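Local coordinates for protein thioredoxin reductase (Clostridium acetobutylicum ATCC 824, PDB 6GNA) that acts as a flavin-dependent thioredoxin reductase, probably passing electrons from ferredoxin to thioredoxin by way of a redox disulfide, without using pyridine nucleotides, at residues 133-138 and 218-223; 146-151 and 171-176. All blocks are in the same frame, centred on the assembly; numbering follows the deposited sequence.

Interaction 1 (133-138 and 218-223); sequences YCATCD and FVLKDS. With FAD (flavin-adenine dinucleotide), chain B.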
loop_
_atom_site.group_PDB
_atom_site.type_symbol
_atom_site.label_atom_id
_atom_site.label_comp_id
_atom_site.label_asym_id
_atom_site.label_seq_id
_atom_site.Cartn_x
_atom_site.Cartn_y
_atom_site.Cartn_z
ATOM N N TYR A 133 30.522 0.083 6.795
ATOM C CA TYR A 133 29.260 -0.038 7.507
ATOM C C TYR A 133 29.129 -1.343 8.279
ATOM O O TYR A 133 28.064 -1.606 8.865
ATOM C CB TYR A 133 28.110 0.105 6.504
ATOM C CG TYR A 133 28.109 1.462 5.854
ATOM C CD1 TYR A 133 27.825 2.603 6.603
ATOM C CD2 TYR A 133 28.414 1.617 4.513
ATOM C CE1 TYR A 133 27.829 3.863 6.019
ATOM C CE2 TYR A 133 28.423 2.877 3.920
ATOM C CZ TYR A 133 28.118 3.992 4.680
ATOM O OH TYR A 133 28.132 5.241 4.088
ATOM N N CYS A 134 30.153 -2.187 8.259
ATOM C CA CYS A 134 30.154 -3.417 9.039
ATOM C C CYS A 134 31.554 -3.637 9.597
ATOM O O CYS A 134 32.476 -3.997 8.852
ATOM C CB CYS A 134 29.748 -4.595 8.166
ATOM S SG CYS A 134 29.585 -6.089 9.151
ATOM N N ALA A 135 31.707 -3.448 10.905
ATOM C CA ALA A 135 33.021 -3.580 11.522
ATOM C C ALA A 135 33.454 -5.039 11.601
ATOM O O ALA A 135 34.604 -5.371 11.291
ATOM C CB ALA A 135 33.023 -2.941 12.910
ATOM N N THR A 136 32.559 -5.926 12.034
ATOM C CA THR A 136 32.928 -7.333 12.159
ATOM C C THR A 136 33.268 -7.941 10.803
ATOM O O THR A 136 34.147 -8.807 10.713
ATOM C CB THR A 136 31.805 -8.112 12.841
ATOM O OG1 THR A 136 30.591 -7.962 12.097
ATOM C CG2 THR A 136 31.566 -7.594 14.246
ATOM N N CYS A 137 32.591 -7.492 9.743
ATOM C CA CYS A 137 32.878 -7.983 8.400
ATOM C C CYS A 137 34.317 -7.662 7.986
ATOM O O CYS A 137 35.015 -8.510 7.416
ATOM C CB CYS A 137 31.880 -7.367 7.406
ATOM S SG CYS A 137 30.058 -7.534 7.788
ATOM N N ASP A 138 34.785 -6.446 8.277
ATOM C CA ASP A 138 36.100 -5.993 7.846
ATOM C C ASP A 138 37.163 -6.180 8.910
ATOM O O ASP A 138 38.289 -5.712 8.723
ATOM C CB ASP A 138 36.063 -4.514 7.441
ATOM C CG ASP A 138 35.212 -4.261 6.220
ATOM O OD1 ASP A 138 34.731 -5.240 5.614
ATOM O OD2 ASP A 138 35.029 -3.075 5.868
ATOM N N PHE A 218 33.999 3.018 11.306
ATOM C CA PHE A 218 32.789 2.279 10.989
ATOM C C PHE A 218 31.570 3.018 11.510
ATOM O O PHE A 218 31.476 3.335 12.702
ATOM C CB PHE A 218 32.845 0.850 11.523
ATOM C CG PHE A 218 33.887 0.019 10.842
ATOM C CD1 PHE A 218 33.632 -0.541 9.604
ATOM C CD2 PHE A 218 35.135 -0.168 11.416
ATOM C CE1 PHE A 218 34.603 -1.295 8.950
ATOM C CE2 PHE A 218 36.116 -0.918 10.767
ATOM C CZ PHE A 218 35.849 -1.480 9.532
ATOM N N VAL A 219 30.615 3.247 10.613
ATOM C CA VAL A 219 29.381 3.946 10.915
ATOM C C VAL A 219 28.306 2.871 11.011
ATOM O O VAL A 219 27.933 2.275 9.993
ATOM C CB VAL A 219 29.092 4.966 9.804
ATOM C CG1 VAL A 219 27.708 5.541 9.939
ATOM C CG2 VAL A 219 30.166 6.060 9.819
ATOM N N LEU A 220 27.839 2.579 12.230
ATOM C CA LEU A 220 27.005 1.400 12.497
ATOM C C LEU A 220 25.596 1.815 12.905
ATOM O O LEU A 220 25.345 2.192 14.056
ATOM C CB LEU A 220 27.638 0.490 13.539
ATOM C CG LEU A 220 29.029 -0.057 13.193
ATOM C CD1 LEU A 220 29.401 -1.093 14.250
ATOM C CD2 LEU A 220 29.073 -0.648 11.779
ATOM N N LYS A 221 24.677 1.659 11.973
ATOM C CA LYS A 221 23.278 1.993 12.146
ATOM C C LYS A 221 22.473 0.692 12.058
ATOM O O LYS A 221 23.032 -0.404 11.958
ATOM C CB LYS A 221 22.886 3.048 11.100
ATOM C CG LYS A 221 23.641 4.367 11.281
ATOM C CD LYS A 221 23.286 5.446 10.250
ATOM C CE LYS A 221 24.189 6.665 10.405
ATOM N NZ LYS A 221 23.902 7.798 9.471
ATOM N N ASP A 222 21.142 0.805 12.078
ATOM C CA ASP A 222 20.325 -0.407 12.045
ATOM C C ASP A 222 20.551 -1.191 10.760
ATOM O O ASP A 222 20.429 -2.421 10.744
ATOM C CB ASP A 222 18.847 -0.058 12.167
ATOM C CG ASP A 222 18.434 0.316 13.581
ATOM O OD1 ASP A 222 19.260 0.271 14.529
ATOM O OD2 ASP A 222 17.226 0.619 13.759
ATOM N N SER A 223 20.939 -0.492 9.713
ATOM C CA SER A 223 21.238 -1.151 8.470
ATOM C C SER A 223 22.188 -0.311 7.653
ATOM O O SER A 223 22.150 0.909 7.705
ATOM C CB SER A 223 19.948 -1.376 7.669
ATOM O OG SER A 223 20.209 -1.981 6.417
HETATM P PA FAD B . 10.595 0.761 10.236
HETATM O O1A FAD B . 9.350 1.095 11.018
HETATM O O2A FAD B . 11.806 1.653 10.362
HETATM O O5B FAD B . 11.039 -0.741 10.595
HETATM C C5B FAD B . 12.374 -1.169 10.357
HETATM C C4B FAD B . 12.751 -2.265 11.342
HETATM O O4B FAD B . 13.626 -3.200 10.708
HETATM C C3B FAD B . 13.489 -1.693 12.540
HETATM O O3B FAD B . 13.028 -2.298 13.750
HETATM C C2B FAD B . 14.938 -2.044 12.294
HETATM O O2B FAD B . 15.655 -2.278 13.509
HETATM C C1B FAD B . 14.849 -3.296 11.439
HETATM N N9A FAD B . 16.002 -3.388 10.518
HETATM C C8A FAD B . 16.377 -2.463 9.614
HETATM N N7A FAD B . 17.481 -2.878 8.942
HETATM C C5A FAD B . 17.823 -4.085 9.423
HETATM C C6A FAD B . 18.883 -5.082 9.160
HETATM N N6A FAD B . 19.829 -4.863 8.218
HETATM N N1A FAD B . 18.871 -6.216 9.893
HETATM C C2A FAD B . 17.941 -6.456 10.835
HETATM N N3A FAD B . 16.952 -5.593 11.121
HETATM C C4A FAD B . 16.844 -4.416 10.463
HETATM N N1 FAD B . 3.427 7.190 10.153
HETATM C C2 FAD B . 2.077 7.288 10.062
HETATM O O2 FAD B . 1.507 6.794 9.067
HETATM N N3 FAD B . 1.322 7.894 10.995
HETATM C C4 FAD B . 1.859 8.446 12.090
HETATM O O4 FAD B . 1.138 9.003 12.944
HETATM C C4X FAD B . 3.329 8.384 12.267
HETATM N N5 FAD B . 3.941 8.918 13.344
HETATM C C5X FAD B . 5.284 8.848 13.483
HETATM C C6 FAD B . 5.890 9.406 14.601
HETATM C C7 FAD B . 7.269 9.339 14.754
HETATM C C7M FAD B . 7.924 9.945 15.967
HETATM C C8 FAD B . 8.099 8.670 13.721
HETATM C C8M FAD B . 9.595 8.596 13.882
HETATM C C9 FAD B . 7.496 8.111 12.602
HETATM C C9A FAD B . 6.118 8.176 12.446
HETATM N N10 FAD B . 5.501 7.621 11.306
HETATM C C10 FAD B . 4.100 7.696 11.207
HETATM C "C1'" FAD B . 6.291 6.943 10.275
HETATM C "C2'" FAD B . 6.131 5.438 10.406
HETATM O "O2'" FAD B . 6.639 5.041 11.684
HETATM C "C3'" FAD B . 6.897 4.714 9.307
HETATM O "O3'" FAD B . 6.370 5.080 8.029
HETATM C "C4'" FAD B . 6.800 3.206 9.479
HETATM O "O4'" FAD B . 7.332 2.835 10.757
HETATM C "C5'" FAD B . 7.553 2.485 8.369
HETATM O "O5'" FAD B . 7.786 1.146 8.783
HETATM P P FAD B . 8.839 0.197 8.031
HETATM O O1P FAD B . 8.559 -1.227 8.442
HETATM O O2P FAD B . 8.921 0.544 6.566
HETATM O O3P FAD B . 10.247 0.664 8.663
HETATM O O HOH W 1 25.656 -0.491 9.550
#
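A135 presses into the aromatic surface of F218, bringing the first half of the CxxC motif C134-A135-T136-C137, as in the low-molecular-weight thioredoxin reductases, against strand 216-220. The first bump is backbone: A135 CA stands over the middle of the F218 ring, 3.6 Å from the centroid and only 11° off the ring normal, a CH-pi contact. Its methyl leans toward the root of the ring, with A135 CB 3.7 Å from F218 CG. F218 meets it because its CG is anti to the carbonyl carbon (chi1 -67°), which carries the ring toward the motif. D138 closes the far rim: its OD2 lies in the ring plane, 3.6 Å from F218 CE1, with the carboxylate turned 60° against the ring. Y142 meets the same ring edge-to-face.

A second hollow lies between Y133 and A135, and the branched end of L220 fills it. Methyl CD2 presses on the Y133 carbonyl, 3.2 Å from Y133 O, while CD1 turns to A135 CB. Y133 and V219 run side by side in the same direction; V219 O sits at the edge of the Y133 ring, 3.4 Å from Y133 CD1, and the phenol hydroxyl continues to a hydrogen bond with E123.

No direct hydrogen bond joins the two segments, which meet by packing; just before Y133, G132 is backbone-bonded to V219. C134 and C137 form a disulfide, SG to SG 2.0 Å. Past the strand, D222 and S223 reach the adenosine part of FAD through weak hydrogen bonds, from ribose O2B to D222 OD2 and from adenine N6A to S223 OG. One water spans the gap: it donates to Y133 O at 2.7 Å and weakly accepts from K221 N.

Interaction 2 (146-151 and 171-176); sequences IVTIVG and YYVPRY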
loop_
_atom_site.group_PDB
_atom_site.type_symbol
_atom_site.label_atom_id
_atom_site.label_comp_id
_atom_site.label_asym_id
_atom_site.label_seq_id
_atom_site.Cartn_x
_atom_site.Cartn_y
_atom_site.Cartn_z
ATOM N N ILE A 146 44.145 0.896 14.285
ATOM C CA ILE A 146 43.257 1.681 15.133
ATOM C C ILE A 146 41.893 1.756 14.465
ATOM O O ILE A 146 41.792 2.093 13.278
ATOM C CB ILE A 146 43.823 3.091 15.360
ATOM C CG1 ILE A 146 45.218 3.015 15.999
ATOM C CG2 ILE A 146 42.871 3.919 16.216
ATOM C CD1 ILE A 146 45.949 4.333 15.998
ATOM N N VAL A 147 40.841 1.469 15.224
ATOM C CA VAL A 147 39.478 1.455 14.702
ATOM C C VAL A 147 38.590 2.340 15.568
ATOM O O VAL A 147 38.621 2.247 16.805
ATOM C CB VAL A 147 38.907 0.026 14.638
ATOM C CG1 VAL A 147 37.442 0.041 14.211
ATOM C CG2 VAL A 147 39.730 -0.821 13.680
ATOM N N THR A 148 37.786 3.175 14.919
ATOM C CA THR A 148 36.787 4.002 15.573
ATOM C C THR A 148 35.416 3.556 15.093
ATOM O O THR A 148 35.168 3.472 13.882
ATOM C CB THR A 148 37.016 5.475 15.248
ATOM O OG1 THR A 148 38.297 5.865 15.748
ATOM C CG2 THR A 148 35.971 6.336 15.920
ATOM N N ILE A 149 34.536 3.262 16.034
ATOM C CA ILE A 149 33.157 2.895 15.728
ATOM C C ILE A 149 32.249 4.017 16.191
ATOM O O ILE A 149 32.246 4.376 17.377
ATOM C CB ILE A 149 32.764 1.572 16.391
ATOM C CG1 ILE A 149 33.513 0.434 15.701
ATOM C CG2 ILE A 149 31.254 1.352 16.319
ATOM C CD1 ILE A 149 33.430 -0.851 16.446
ATOM N N VAL A 150 31.463 4.542 15.257
ATOM C CA VAL A 150 30.410 5.511 15.539
ATOM C C VAL A 150 29.121 4.696 15.597
ATOM O O VAL A 150 28.612 4.225 14.579
ATOM C CB VAL A 150 30.375 6.624 14.492
ATOM C CG1 VAL A 150 29.377 7.679 14.888
ATOM C CG2 VAL A 150 31.755 7.246 14.345
ATOM N N GLY A 151 28.622 4.482 16.813
ATOM C CA GLY A 151 27.556 3.521 17.062
ATOM C C GLY A 151 26.216 4.209 17.256
ATOM O O GLY A 151 26.066 5.060 18.130
ATOM N N TYR A 171 38.071 2.835 19.628
ATOM C CA TYR A 171 37.285 3.924 20.184
ATOM C C TYR A 171 35.829 3.693 19.834
ATOM O O TYR A 171 35.509 3.278 18.715
ATOM C CB TYR A 171 37.691 5.264 19.566
ATOM C CG TYR A 171 39.128 5.666 19.783
ATOM C CD1 TYR A 171 39.543 6.189 20.996
ATOM C CD2 TYR A 171 40.062 5.556 18.765
ATOM C CE1 TYR A 171 40.858 6.572 21.195
ATOM C CE2 TYR A 171 41.371 5.940 18.953
ATOM C CZ TYR A 171 41.763 6.448 20.169
ATOM O OH TYR A 171 43.075 6.835 20.353
ATOM N N TYR A 172 34.941 3.989 20.784
ATOM C CA TYR A 172 33.498 3.919 20.562
ATOM C C TYR A 172 32.883 5.292 20.797
ATOM O O TYR A 172 32.988 5.848 21.893
ATOM C CB TYR A 172 32.842 2.878 21.462
ATOM C CG TYR A 172 31.385 2.609 21.133
ATOM C CD1 TYR A 172 31.049 1.829 20.041
ATOM C CD2 TYR A 172 30.352 3.117 21.913
ATOM C CE1 TYR A 172 29.751 1.562 19.724
ATOM C CE2 TYR A 172 29.034 2.853 21.593
ATOM C CZ TYR A 172 28.750 2.079 20.489
ATOM O OH TYR A 172 27.464 1.779 20.135
ATOM N N VAL A 173 32.237 5.820 19.768
ATOM C CA VAL A 173 31.578 7.122 19.802
ATOM C C VAL A 173 30.073 6.870 19.799
ATOM O O VAL A 173 29.493 6.614 18.737
ATOM C CB VAL A 173 31.981 7.982 18.596
ATOM C CG1 VAL A 173 31.362 9.356 18.687
ATOM C CG2 VAL A 173 33.499 8.117 18.497
ATOM N N PRO A 174 29.402 6.941 20.944
ATOM C CA PRO A 174 27.965 6.645 20.969
ATOM C C PRO A 174 27.146 7.787 20.398
ATOM O O PRO A 174 27.430 8.965 20.633
ATOM C CB PRO A 174 27.683 6.466 22.463
ATOM C CG PRO A 174 28.704 7.331 23.136
ATOM C CD PRO A 174 29.935 7.246 22.281
ATOM N N ARG A 175 26.088 7.425 19.673
ATOM C CA ARG A 175 25.144 8.401 19.129
ATOM C C ARG A 175 23.750 8.218 19.711
ATOM O O ARG A 175 22.750 8.552 19.070
ATOM C CB ARG A 175 25.095 8.322 17.610
ATOM C CG ARG A 175 26.473 8.298 16.960
ATOM C CD ARG A 175 27.295 9.515 17.321
ATOM N NE ARG A 175 26.681 10.757 16.856
ATOM C CZ ARG A 175 26.348 11.784 17.633
ATOM N NH1 ARG A 175 26.574 11.757 18.940
ATOM N NH2 ARG A 175 25.790 12.860 17.091
ATOM N N TYR A 176 23.685 7.673 20.917
ATOM C CA TYR A 176 22.453 7.491 21.666
ATOM C C TYR A 176 22.840 7.509 23.136
ATOM O O TYR A 176 24.006 7.298 23.488
ATOM C CB TYR A 176 21.779 6.153 21.332
ATOM C CG TYR A 176 22.729 5.000 21.510
ATOM C CD1 TYR A 176 23.600 4.646 20.498
ATOM C CD2 TYR A 176 22.790 4.291 22.704
ATOM C CE1 TYR A 176 24.495 3.621 20.652
ATOM C CE2 TYR A 176 23.687 3.247 22.867
ATOM C CZ TYR A 176 24.539 2.918 21.838
ATOM O OH TYR A 176 25.449 1.902 21.961
#
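V147 O accepts Y171 N in a parallel ladder that already includes K169, pairing strand 146-151 with strand 169-174, the two outer members of a beta-alpha-beta unit. The parallel sheet is consistent with the Rossmann-like domain that binds NADPH in pyridine-nucleotide-dependent relatives. Within these segments five backbone hydrogen bonds alternate between the strands; I149 takes part in two, both nearly straight, its N bonded to Y171 O at 2.9 Å and its O accepting V173 N at 2.8 Å (176°). The last, from R175 N to G151 O, is more bent, at 144°.

Side chains then sort by face. On one, T148 crosses Y171, OG1 3.5 Å from CD2, and I146 CG2 reaches the edge of that ring. Further along, V150 CG1 runs beside the folded R175 chain, 3.6 Å from its CG. On the other, I149 CG2 touches Y172 CE1 at 3.7 Å, and the tyrosine, its CG anti to the backbone N (chi1 -171°), extends over G151 until OH lies 3.5 Å from G151 CA. Y172 OH donates to Y176 OH at 2.7 Å.

Around these, A156 and A160 of helix 155-163 pack on Y172, and P193 covers V150 and V173; T148 OG1 is hydrogen-bonded to T214 OG1, and Y176 OH to E157. Main-chain hydrogen bonds thus join the strands, whereas the phenols link the ladder's end to its crossover helix.

Overall arrangement
Both contacts are buried at their strands and share one parallel sheet, in which strand 216-220 of interaction 1 lies directly beside strand 146-151 of interaction 2. The seam is continuous: F218 exchanges backbone hydrogen bonds with T148 and V150, F218 CD2 packs on V147 CG1, and L220 CD1 on I149 CG2. Their centres are about 11 Å apart; interaction 2 is farther from the chain's middle and ends in the partly exposed R175 and Y176. Interaction 2 is a regular strand pair held by direct amide-carbonyl bonds; interaction 1 sets a short helical turn and loop against a strand end by packing and one water. Only interaction 1 includes the disulfide and residues of the FAD pocket.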